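Local coordinates for protein subclass B1 metallo-beta-lactamase (Myroides odoratimimus, PDB 6T5L) that probably hydrolyses beta-lactam antibiotics, carbapenems included, as a subclass B1 metallo-beta-lactamase with two zinc ions in its active site, at residues E76-V81 and I105-N110; E88-I93 and L145-K150; T202-V207 and D231-L236; K215-G220 and I227-Y232. All blocks are in the same frame, centred on the assembly; numbering follows the deposited sequence.

Contact 1: residues E76-V81 and I105-N110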
# COMPACT_ATOMS: atom_id res chain seq x y z
N GLU A 76 -5.81 -13.16 -8.68
CA GLU A 76 -5.14 -14.17 -7.86
C GLU A 76 -5.20 -13.81 -6.38
O GLU A 76 -5.46 -14.67 -5.55
CB GLU A 76 -3.68 -14.42 -8.26
CG GLU A 76 -3.53 -15.06 -9.66
CD GLU A 76 -2.09 -15.50 -10.00
OE1 GLU A 76 -1.31 -15.85 -9.09
OE2 GLU A 76 -1.76 -15.44 -11.22
N LEU A 77 -5.01 -12.54 -6.04
CA LEU A 77 -5.06 -12.13 -4.62
C LEU A 77 -6.47 -12.30 -4.02
O LEU A 77 -6.64 -12.87 -2.93
CB LEU A 77 -4.61 -10.69 -4.50
CG LEU A 77 -4.72 -10.05 -3.12
CD1 LEU A 77 -3.95 -10.84 -2.13
CD2 LEU A 77 -4.18 -8.68 -3.11
N ILE A 78 -7.49 -11.83 -4.73
CA ILE A 78 -8.88 -11.94 -4.25
C ILE A 78 -9.28 -13.40 -4.06
O ILE A 78 -9.81 -13.78 -3.01
CB ILE A 78 -9.83 -11.21 -5.23
CG1 ILE A 78 -9.53 -9.70 -5.20
CG2 ILE A 78 -11.29 -11.53 -4.88
CD1 ILE A 78 -10.10 -8.89 -6.38
N ASN A 79 -8.98 -14.25 -5.04
CA ASN A 79 -9.27 -15.67 -4.92
C ASN A 79 -8.48 -16.28 -3.78
O ASN A 79 -9.00 -17.11 -3.03
CB ASN A 79 -8.97 -16.37 -6.25
CG ASN A 79 -10.10 -16.15 -7.32
OD1 ASN A 79 -11.23 -15.77 -6.99
ND2 ASN A 79 -9.77 -16.39 -8.56
N PHE A 80 -7.22 -15.86 -3.58
CA PHE A 80 -6.50 -16.37 -2.41
C PHE A 80 -7.20 -15.99 -1.11
O PHE A 80 -7.30 -16.80 -0.17
CB PHE A 80 -5.07 -15.85 -2.40
CG PHE A 80 -4.35 -16.06 -1.08
CD1 PHE A 80 -3.70 -17.25 -0.81
CD2 PHE A 80 -4.30 -15.06 -0.14
CE1 PHE A 80 -2.99 -17.43 0.38
CE2 PHE A 80 -3.60 -15.23 1.08
CZ PHE A 80 -2.96 -16.42 1.34
N VAL A 81 -7.64 -14.75 -1.00
CA VAL A 81 -8.29 -14.36 0.24
C VAL A 81 -9.55 -15.19 0.45
O VAL A 81 -9.79 -15.72 1.55
CB VAL A 81 -8.60 -12.85 0.25
CG1 VAL A 81 -9.48 -12.52 1.45
CG2 VAL A 81 -7.30 -12.04 0.25
N ILE A 105 -7.60 -2.14 -10.23
CA ILE A 105 -8.80 -1.59 -9.63
C ILE A 105 -10.06 -2.22 -10.23
O ILE A 105 -11.02 -2.52 -9.50
CB ILE A 105 -8.80 -0.07 -9.73
CG1 ILE A 105 -10.04 0.55 -9.03
CG2 ILE A 105 -8.88 0.40 -11.21
CD1 ILE A 105 -10.10 0.37 -7.51
N THR A 106 -10.10 -2.42 -11.55
CA THR A 106 -11.30 -3.00 -12.19
C THR A 106 -11.67 -4.34 -11.56
O THR A 106 -12.85 -4.67 -11.37
CB THR A 106 -11.07 -3.18 -13.70
OG1 THR A 106 -10.87 -1.89 -14.36
CG2 THR A 106 -12.28 -3.89 -14.35
N GLU A 107 -10.66 -5.14 -11.23
CA GLU A 107 -10.97 -6.47 -10.74
C GLU A 107 -11.57 -6.39 -9.34
O GLU A 107 -12.50 -7.13 -9.00
CB GLU A 107 -9.69 -7.30 -10.81
CG GLU A 107 -9.89 -8.71 -10.61
CD GLU A 107 -10.73 -9.36 -11.70
OE1 GLU A 107 -10.38 -9.33 -12.87
OE2 GLU A 107 -11.78 -9.87 -11.32
N PHE A 108 -11.08 -5.45 -8.53
CA PHE A 108 -11.64 -5.22 -7.20
C PHE A 108 -13.05 -4.67 -7.32
O PHE A 108 -13.98 -5.11 -6.60
CB PHE A 108 -10.78 -4.23 -6.39
CG PHE A 108 -9.58 -4.87 -5.75
CD1 PHE A 108 -8.47 -5.17 -6.52
CD2 PHE A 108 -9.52 -5.15 -4.36
CE1 PHE A 108 -7.35 -5.79 -5.96
CE2 PHE A 108 -8.37 -5.80 -3.80
CZ PHE A 108 -7.33 -6.09 -4.58
N GLU A 109 -13.25 -3.71 -8.21
CA GLU A 109 -14.59 -3.14 -8.36
C GLU A 109 -15.61 -4.21 -8.82
O GLU A 109 -16.78 -4.20 -8.39
CB GLU A 109 -14.55 -1.95 -9.33
CG GLU A 109 -13.73 -0.78 -8.82
CD GLU A 109 -13.84 0.45 -9.72
OE1 GLU A 109 -13.61 0.29 -10.92
OE2 GLU A 109 -14.15 1.56 -9.23
N ASN A 110 -15.15 -5.17 -9.63
CA ASN A 110 -16.03 -6.22 -10.12
C ASN A 110 -16.37 -7.24 -9.06
O ASN A 110 -17.36 -7.96 -9.23
CB ASN A 110 -15.40 -6.94 -11.29
CG ASN A 110 -15.49 -6.12 -12.58
OD1 ASN A 110 -16.08 -5.04 -12.60
ND2 ASN A 110 -14.84 -6.59 -13.63
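Ile78 lays its terminal methyl over one face of the Phe108 ring. CD1 of Ile78 stands 4.0 Å from the centroid of that ring and 7° off its normal, a CH-pi contact with the methyl almost above the ring centre. The Ile78 branch reaches across because CG1 is anti to its carbonyl carbon (chi1 -66°) and CD1 continues extended. The same methyl also meets Glu107, just before Phe108 in the chain: Ile78 CD1 lies 4.0 Å from Glu107 O and 4.2 Å from Glu107 CG. Leu77 comes to the ring at its edge and near its plane, with Leu77 CD2 4.3 Å from Phe108 CZ. This is packing between two outer helices of the alpha-beta/beta-alpha sandwich of metallo-beta-lactamases: helix 71-83 leads into strand 88-93, and helix 105-110 comes shortly after the zinc ligands His96, His98 and Asp100. The two segment axes stay 10.8 Å apart and run at 36°, so long side chains have to span the gap. Leu92 of strand 88-93 also packs on Phe108, while Ile89 of that strand touches Ile78. Glu107 O accepts a hydrogen bond from His111 ND1, and the Glu107 side chain touches Asp71 and Leu75 of helix 71-83.

Contact 2: residues E88-I93 and L145-K150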
# COMPACT_ATOMS: atom_id res chain seq x y z
N GLU A 88 -13.45 -12.28 3.53
CA GLU A 88 -14.03 -11.27 2.68
C GLU A 88 -13.10 -10.05 2.70
O GLU A 88 -12.60 -9.65 3.78
CB GLU A 88 -15.42 -10.92 3.17
CG GLU A 88 -16.04 -9.70 2.50
CD GLU A 88 -17.36 -9.23 3.15
OE1 GLU A 88 -17.86 -8.15 2.73
OE2 GLU A 88 -17.89 -9.91 4.05
N ILE A 89 -12.86 -9.47 1.55
CA ILE A 89 -12.14 -8.20 1.50
C ILE A 89 -13.16 -7.10 1.68
O ILE A 89 -14.04 -6.95 0.84
CB ILE A 89 -11.38 -8.01 0.18
CG1 ILE A 89 -10.34 -9.11 0.00
CG2 ILE A 89 -10.75 -6.59 0.21
CD1 ILE A 89 -9.84 -9.23 -1.46
N ILE A 90 -13.02 -6.29 2.74
CA ILE A 90 -14.04 -5.28 3.02
C ILE A 90 -13.66 -3.91 2.53
O ILE A 90 -14.49 -2.99 2.61
CB ILE A 90 -14.39 -5.18 4.53
CG1 ILE A 90 -13.17 -4.87 5.42
CG2 ILE A 90 -14.96 -6.50 4.99
CD1 ILE A 90 -13.58 -4.58 6.90
N GLY A 91 -12.48 -3.73 1.98
CA GLY A 91 -12.09 -2.40 1.55
C GLY A 91 -10.74 -2.41 0.87
O GLY A 91 -9.87 -3.17 1.27
N LEU A 92 -10.57 -1.54 -0.10
CA LEU A 92 -9.31 -1.32 -0.78
C LEU A 92 -8.88 0.13 -0.57
O LEU A 92 -9.68 1.06 -0.76
CB LEU A 92 -9.45 -1.62 -2.26
CG LEU A 92 -8.30 -1.16 -3.12
CD1 LEU A 92 -7.09 -1.99 -2.97
CD2 LEU A 92 -8.86 -1.23 -4.56
N ILE A 93 -7.61 0.33 -0.17
CA ILE A 93 -7.07 1.65 0.01
C ILE A 93 -5.87 1.80 -0.89
O ILE A 93 -4.76 1.39 -0.56
CB ILE A 93 -6.66 1.93 1.49
CG1 ILE A 93 -7.86 1.69 2.41
CG2 ILE A 93 -6.08 3.32 1.59
CD1 ILE A 93 -7.50 1.42 3.81
N LEU A 145 -10.96 2.69 9.65
CA LEU A 145 -11.87 1.63 9.25
C LEU A 145 -11.89 0.55 10.31
O LEU A 145 -10.83 0.12 10.78
CB LEU A 145 -11.50 0.98 7.94
CG LEU A 145 -12.07 1.48 6.64
CD1 LEU A 145 -11.42 0.53 5.58
CD2 LEU A 145 -13.63 1.45 6.60
N ASP A 146 -13.11 0.09 10.65
CA ASP A 146 -13.26 -1.12 11.46
C ASP A 146 -12.98 -2.38 10.63
O ASP A 146 -13.53 -2.56 9.54
CB ASP A 146 -14.66 -1.19 12.06
CG ASP A 146 -14.88 -0.14 13.15
OD1 ASP A 146 -14.07 -0.05 14.09
OD2 ASP A 146 -15.87 0.60 13.05
N ILE A 147 -12.14 -3.26 11.15
CA ILE A 147 -11.93 -4.58 10.57
C ILE A 147 -12.20 -5.62 11.66
O ILE A 147 -11.33 -5.94 12.47
CB ILE A 147 -10.53 -4.73 9.98
CG1 ILE A 147 -10.38 -6.13 9.38
CG2 ILE A 147 -9.48 -4.41 11.04
CD1 ILE A 147 -9.09 -6.28 8.56
N GLY A 148 -13.38 -6.19 11.63
CA GLY A 148 -13.94 -6.90 12.79
C GLY A 148 -13.69 -6.09 14.06
O GLY A 148 -13.96 -4.89 14.07
N ASN A 149 -13.10 -6.69 15.11
CA ASN A 149 -12.98 -6.00 16.39
C ASN A 149 -11.67 -5.23 16.56
O ASN A 149 -11.31 -4.86 17.68
CB ASN A 149 -13.19 -7.00 17.54
CG ASN A 149 -12.10 -8.09 17.61
OD1 ASN A 149 -11.14 -8.14 16.82
ND2 ASN A 149 -12.20 -8.89 18.65
N LYS A 150 -10.97 -4.94 15.45
CA LYS A 150 -9.75 -4.16 15.43
C LYS A 150 -9.92 -3.03 14.40
O LYS A 150 -10.93 -2.94 13.69
CB LYS A 150 -8.53 -5.05 15.10
CG LYS A 150 -8.28 -6.23 16.10
CD LYS A 150 -7.78 -5.76 17.45
CE LYS A 150 -8.04 -6.80 18.59
NZ LYS A 150 -9.27 -6.46 19.37
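The flat group met here is the peptide of Asp146, which receives Ile90 CD1 beyond its carbonyl oxygen and close to the peptide plane. Ile90 CD1 lies 3.3 Å from Asp146 O, a tight methyl-to-carbonyl contact. The same methyl, Ile90 CD1, is 4.0 Å from Ile147 CA and 4.3 Å from Ile147 CG1. Ile90 gets there with CG1 held between the backbone N and the carbonyl carbon (chi1 57°), and CD1 extends straight on from it. Further along, Ile93 and Leu145 meet methyl to methyl, with Ile93 CD1 4.4 Å from Leu145 CD1. Between Ile90 and Ile93, Gly91 has no side chain to turn toward Leu145. Ile147 to Lys150 form the type II' hairpin turn joining strands 142-147 and 150-155, with Gly148 at positive phi. Asn58 ND2 holds the turn to strand 49-58 by hydrogen bonds to Ile147 O and Asn149 OD1. The segments run at 154° with axes 8.8 Å apart: edge strands of the two sheets of the metallo-beta-lactamase sandwich face each other here. Strand 88-93 lies beside strand 61-65 and strand 142-147 beside strand 150-155; Tyr116 of strand 116-118 touches both Ile93 and Leu145, and helix 71-83 covers Ile89.

Contact 3: residues T202-V207 and D231-L236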
# COMPACT_ATOMS: atom_id res chain seq x y z
N THR A 202 11.09 15.80 5.48
CA THR A 202 10.31 16.26 6.62
C THR A 202 9.00 15.46 6.72
O THR A 202 8.58 15.06 7.83
CB THR A 202 10.04 17.78 6.61
OG1 THR A 202 8.87 18.09 5.89
CG2 THR A 202 11.15 18.56 6.01
N THR A 203 8.40 15.08 5.58
CA THR A 203 7.23 14.21 5.63
C THR A 203 7.54 12.92 6.39
O THR A 203 6.76 12.49 7.23
CB THR A 203 6.71 13.87 4.23
OG1 THR A 203 6.17 15.05 3.62
CG2 THR A 203 5.58 12.85 4.30
N VAL A 204 8.66 12.28 6.09
CA VAL A 204 8.90 10.96 6.72
C VAL A 204 9.31 11.15 8.20
O VAL A 204 9.01 10.28 9.06
CB VAL A 204 9.94 10.15 5.91
CG1 VAL A 204 10.39 8.83 6.68
CG2 VAL A 204 9.44 9.84 4.47
N GLU A 205 9.93 12.29 8.54
CA GLU A 205 10.18 12.63 9.94
C GLU A 205 8.87 12.60 10.74
O GLU A 205 8.84 12.15 11.89
CB GLU A 205 10.84 14.01 10.04
CG GLU A 205 12.34 14.02 9.75
CD GLU A 205 12.90 15.43 9.60
OE1 GLU A 205 12.14 16.39 9.83
OE2 GLU A 205 14.09 15.57 9.25
N LYS A 206 7.77 13.06 10.13
CA LYS A 206 6.47 13.05 10.78
C LYS A 206 5.94 11.62 10.94
O LYS A 206 5.39 11.26 12.00
CB LYS A 206 5.49 13.91 9.97
CG LYS A 206 5.74 15.38 10.00
CD LYS A 206 4.81 16.12 8.99
CE LYS A 206 5.27 17.54 8.69
NZ LYS A 206 4.24 18.31 7.90
N VAL A 207 6.09 10.80 9.89
CA VAL A 207 5.72 9.38 10.00
C VAL A 207 6.51 8.72 11.14
O VAL A 207 5.98 7.91 11.90
CB VAL A 207 5.97 8.67 8.66
CG1 VAL A 207 5.78 7.19 8.86
CG2 VAL A 207 5.08 9.30 7.51
N ASP A 231 14.37 5.98 8.90
CA ASP A 231 15.61 6.71 9.07
C ASP A 231 16.36 6.80 7.76
O ASP A 231 16.86 7.86 7.38
CB ASP A 231 16.52 6.04 10.11
CG ASP A 231 16.02 6.19 11.52
OD1 ASP A 231 15.36 7.20 11.81
OD2 ASP A 231 16.36 5.32 12.35
N TYR A 232 16.47 5.66 7.07
CA TYR A 232 17.21 5.65 5.82
C TYR A 232 16.55 6.56 4.78
O TYR A 232 17.23 7.30 4.06
CB TYR A 232 17.36 4.20 5.34
CG TYR A 232 17.98 4.17 3.98
CD1 TYR A 232 19.40 4.15 3.82
CD2 TYR A 232 17.18 4.25 2.85
CE1 TYR A 232 19.97 4.18 2.53
CE2 TYR A 232 17.74 4.31 1.57
CZ TYR A 232 19.10 4.26 1.40
OH TYR A 232 19.56 4.28 0.11
N THR A 233 15.21 6.59 4.73
CA THR A 233 14.51 7.44 3.75
C THR A 233 14.65 8.92 4.11
O THR A 233 14.84 9.76 3.23
CB THR A 233 13.03 7.00 3.66
OG1 THR A 233 12.94 5.62 3.26
CG2 THR A 233 12.24 7.83 2.66
N ILE A 234 14.59 9.25 5.40
CA ILE A 234 14.82 10.64 5.81
C ILE A 234 16.18 11.11 5.30
O ILE A 234 16.33 12.25 4.84
CB ILE A 234 14.75 10.75 7.34
CG1 ILE A 234 13.33 10.52 7.86
CG2 ILE A 234 15.38 12.10 7.85
CD1 ILE A 234 13.33 10.26 9.40
N LYS A 235 17.21 10.27 5.47
CA LYS A 235 18.57 10.71 5.19
C LYS A 235 18.83 10.76 3.69
O LYS A 235 19.51 11.67 3.22
CB LYS A 235 19.59 9.81 5.91
N LEU A 236 18.23 9.81 2.95
CA LEU A 236 18.30 9.81 1.50
C LEU A 236 17.87 11.13 0.87
O LEU A 236 18.50 11.58 -0.08
CB LEU A 236 17.41 8.68 0.93
CG LEU A 236 17.60 8.38 -0.56
CD1 LEU A 236 19.05 7.95 -0.85
CD2 LEU A 236 16.61 7.26 -0.95
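Val204 is the first residue of helix 200-210 to meet helix 228-237 here, just after Thr203, whose side chain rests on Leu181 in the loop that follows the zinc ligand Cys180. Val204 uses both methyls and also touches Ile182 of that loop. CG1 of Val204, anti to the backbone N (chi1 171°), presses on Ile234 CG1 at 3.6 Å, while Val204 CG2 meets Thr233 CG2 at 3.9 Å, the two side chains crossing at about a right angle. The hydroxyl of Thr233 is occupied in other directions, hydrogen-bonded to Leu229 O of its own helix and to Lys183 N. Glu205 comes next and lends its aliphatic part: its CG lies 3.9 Å from Ile234 CD1, and its extended chain carries the carboxylate past Ile234, with OE2 of Glu205 4.0 Å from Ile234 CG2. Ile234 thus lies across the Glu205 side chain at the exposed margin of the pair, whereas Val204 and Thr233 are buried. The segment axes approach to 8.7 Å and run at 160°, close to antiparallel. Asp231 OD1 adds a salt bridge to Lys208 NZ of the first helix. The arrangement is an antiparallel helix pair in the outer helical layer of the metallo-beta-lactamase sandwich.

Contact 4: residues K215-G220 and I227-Y232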
# COMPACT_ATOMS: atom_id res chain seq x y z
N LYS A 215 7.24 -2.06 14.39
CA LYS A 215 8.04 -3.26 14.22
C LYS A 215 7.98 -3.79 12.79
O LYS A 215 8.86 -4.56 12.39
CB LYS A 215 7.55 -4.35 15.19
CG LYS A 215 7.77 -4.00 16.67
N ILE A 216 6.98 -3.41 12.01
CA ILE A 216 6.85 -3.91 10.65
C ILE A 216 6.62 -2.68 9.79
O ILE A 216 5.67 -1.93 10.03
CB ILE A 216 5.69 -4.90 10.49
CG1 ILE A 216 6.00 -6.24 11.19
CG2 ILE A 216 5.42 -5.17 9.02
CD1 ILE A 216 4.84 -7.14 11.27
N VAL A 217 7.51 -2.45 8.84
CA VAL A 217 7.41 -1.31 7.94
C VAL A 217 7.59 -1.84 6.53
O VAL A 217 8.64 -2.41 6.21
CB VAL A 217 8.46 -0.24 8.27
CG1 VAL A 217 8.41 0.89 7.23
CG2 VAL A 217 8.28 0.29 9.71
N ILE A 218 6.57 -1.68 5.69
CA ILE A 218 6.62 -2.26 4.35
C ILE A 218 6.79 -1.12 3.36
O ILE A 218 5.91 -0.25 3.26
CB ILE A 218 5.37 -3.09 4.03
CG1 ILE A 218 5.30 -4.29 4.97
CG2 ILE A 218 5.41 -3.50 2.56
CD1 ILE A 218 3.87 -4.91 5.01
N PRO A 219 7.91 -1.04 2.66
CA PRO A 219 8.09 -0.02 1.64
C PRO A 219 7.35 -0.40 0.36
O PRO A 219 6.96 -1.56 0.18
CB PRO A 219 9.59 -0.04 1.39
CG PRO A 219 9.94 -1.56 1.56
CD PRO A 219 8.96 -2.09 2.58
N GLY A 220 7.24 0.56 -0.56
CA GLY A 220 6.51 0.32 -1.81
C GLY A 220 7.26 -0.62 -2.71
O GLY A 220 6.65 -1.35 -3.51
N ILE A 227 11.81 0.41 11.72
CA ILE A 227 11.79 1.86 11.63
C ILE A 227 13.06 2.42 10.98
O ILE A 227 13.07 3.58 10.56
CB ILE A 227 11.58 2.53 13.00
CG1 ILE A 227 12.57 1.99 14.03
CG2 ILE A 227 10.16 2.34 13.49
CD1 ILE A 227 12.32 2.53 15.40
N GLU A 228 14.11 1.61 10.86
CA GLU A 228 15.29 2.03 10.13
C GLU A 228 14.99 2.33 8.65
O GLU A 228 15.78 3.01 7.99
CB GLU A 228 16.37 0.95 10.32
CG GLU A 228 16.16 -0.39 9.58
CD GLU A 228 15.25 -1.44 10.28
OE1 GLU A 228 14.61 -1.16 11.35
OE2 GLU A 228 15.17 -2.57 9.70
N LEU A 229 13.87 1.87 8.13
CA LEU A 229 13.51 2.28 6.78
C LEU A 229 13.11 3.74 6.78
O LEU A 229 13.51 4.48 5.88
CB LEU A 229 12.38 1.42 6.21
CG LEU A 229 12.91 0.16 5.55
CD1 LEU A 229 13.60 -0.84 6.52
CD2 LEU A 229 11.74 -0.52 4.82
N PHE A 230 12.38 4.18 7.82
CA PHE A 230 12.12 5.60 8.02
C PHE A 230 13.44 6.39 8.03
O PHE A 230 13.62 7.36 7.29
CB PHE A 230 11.42 5.83 9.36
CG PHE A 230 10.06 5.17 9.51
CD1 PHE A 230 9.31 4.74 8.41
CD2 PHE A 230 9.52 5.02 10.78
CE1 PHE A 230 8.06 4.19 8.58
CE2 PHE A 230 8.28 4.45 10.95
CZ PHE A 230 7.54 4.05 9.82
N ASP A 231 14.37 5.98 8.90
CA ASP A 231 15.61 6.71 9.07
C ASP A 231 16.36 6.80 7.76
O ASP A 231 16.86 7.86 7.38
CB ASP A 231 16.52 6.04 10.11
CG ASP A 231 16.02 6.19 11.52
OD1 ASP A 231 15.36 7.20 11.81
OD2 ASP A 231 16.36 5.32 12.35
N TYR A 232 16.47 5.66 7.07
CA TYR A 232 17.21 5.65 5.82
C TYR A 232 16.55 6.56 4.78
O TYR A 232 17.23 7.30 4.06
CB TYR A 232 17.36 4.20 5.34
CG TYR A 232 17.98 4.17 3.98
CD1 TYR A 232 19.40 4.15 3.82
CD2 TYR A 232 17.18 4.25 2.85
CE1 TYR A 232 19.97 4.18 2.53
CE2 TYR A 232 17.74 4.31 1.57
CZ TYR A 232 19.10 4.26 1.40
OH TYR A 232 19.56 4.28 0.11
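This is a buried, apolar strand-on-helix contact, in which helix 228-237 covers the border strand 216-219 of the second sheet. Val217 is its centre. Both methyls of this valine turn to the Phe230 ring, Val217 CG1 at 3.6 Å from Phe230 CE1 and Val217 CG2 at 3.8 Å from Phe230 CZ. CG1 comes to the ring obliquely. The same methyl also meets Leu229, with Val217 CG1 4.1 Å from Leu229 CB. With CG1 anti to the backbone N (chi1 175°), Val217 turns CG1 to Leu229 CB and Phe230 CE1, and CG2 to Phe230 CZ and to Ile227 N, the latter 4.1 Å from Val217 CG2. Leu229 then bridges two strand residues: its CD2 sits 3.9 Å from Pro219 CG and 3.9 Å from Val217 O. Val207 and Lys208 of helix 200-210 also touch Phe230. The strand segment and the helix segment run at 47°, their axes 9.3 Å apart at closest. Val217 and Pro219 face the helix, whereas Ile216 and Ile218 point away, Ile218 onto Asn52 and Met54 of the first sheet. Pro219 O accepts a hydrogen bond from Asn52 ND2. The strand leads through Gly220 to the zinc ligand His221. Helix 228-237 packed on an edge strand is the sheet-to-outer-helix interface of the alpha-beta/beta-alpha fold, here beside the metal site.

The four contacts fall into two groups in the sandwich. Contacts 1 and 2, centres 15 Å apart, interlock through strand 88-93: Ile105 CD1 packs on Leu92 CD2 at 3.6 Å and Val81 CG1 on Ile89 CG1 at 3.8 Å. Contacts 3 and 4, centres 10 Å apart, share Asp231 and Tyr232 of helix 228-237, and Val204 CG1 touches Phe230 O at 3.6 Å. Contacts 1 and 3, with centres 33 Å apart, lie on opposite sides of the chain's centre; contacts 2 and 4 use the two outermost strands of the second sheet. Of contacts 2, 3 and 4, contact 4 comes closest to a zinc ion, the Pro219 side chain about 9 Å away, against about 12 Å for the Thr233 side chain and 14 Å for that of Ile93.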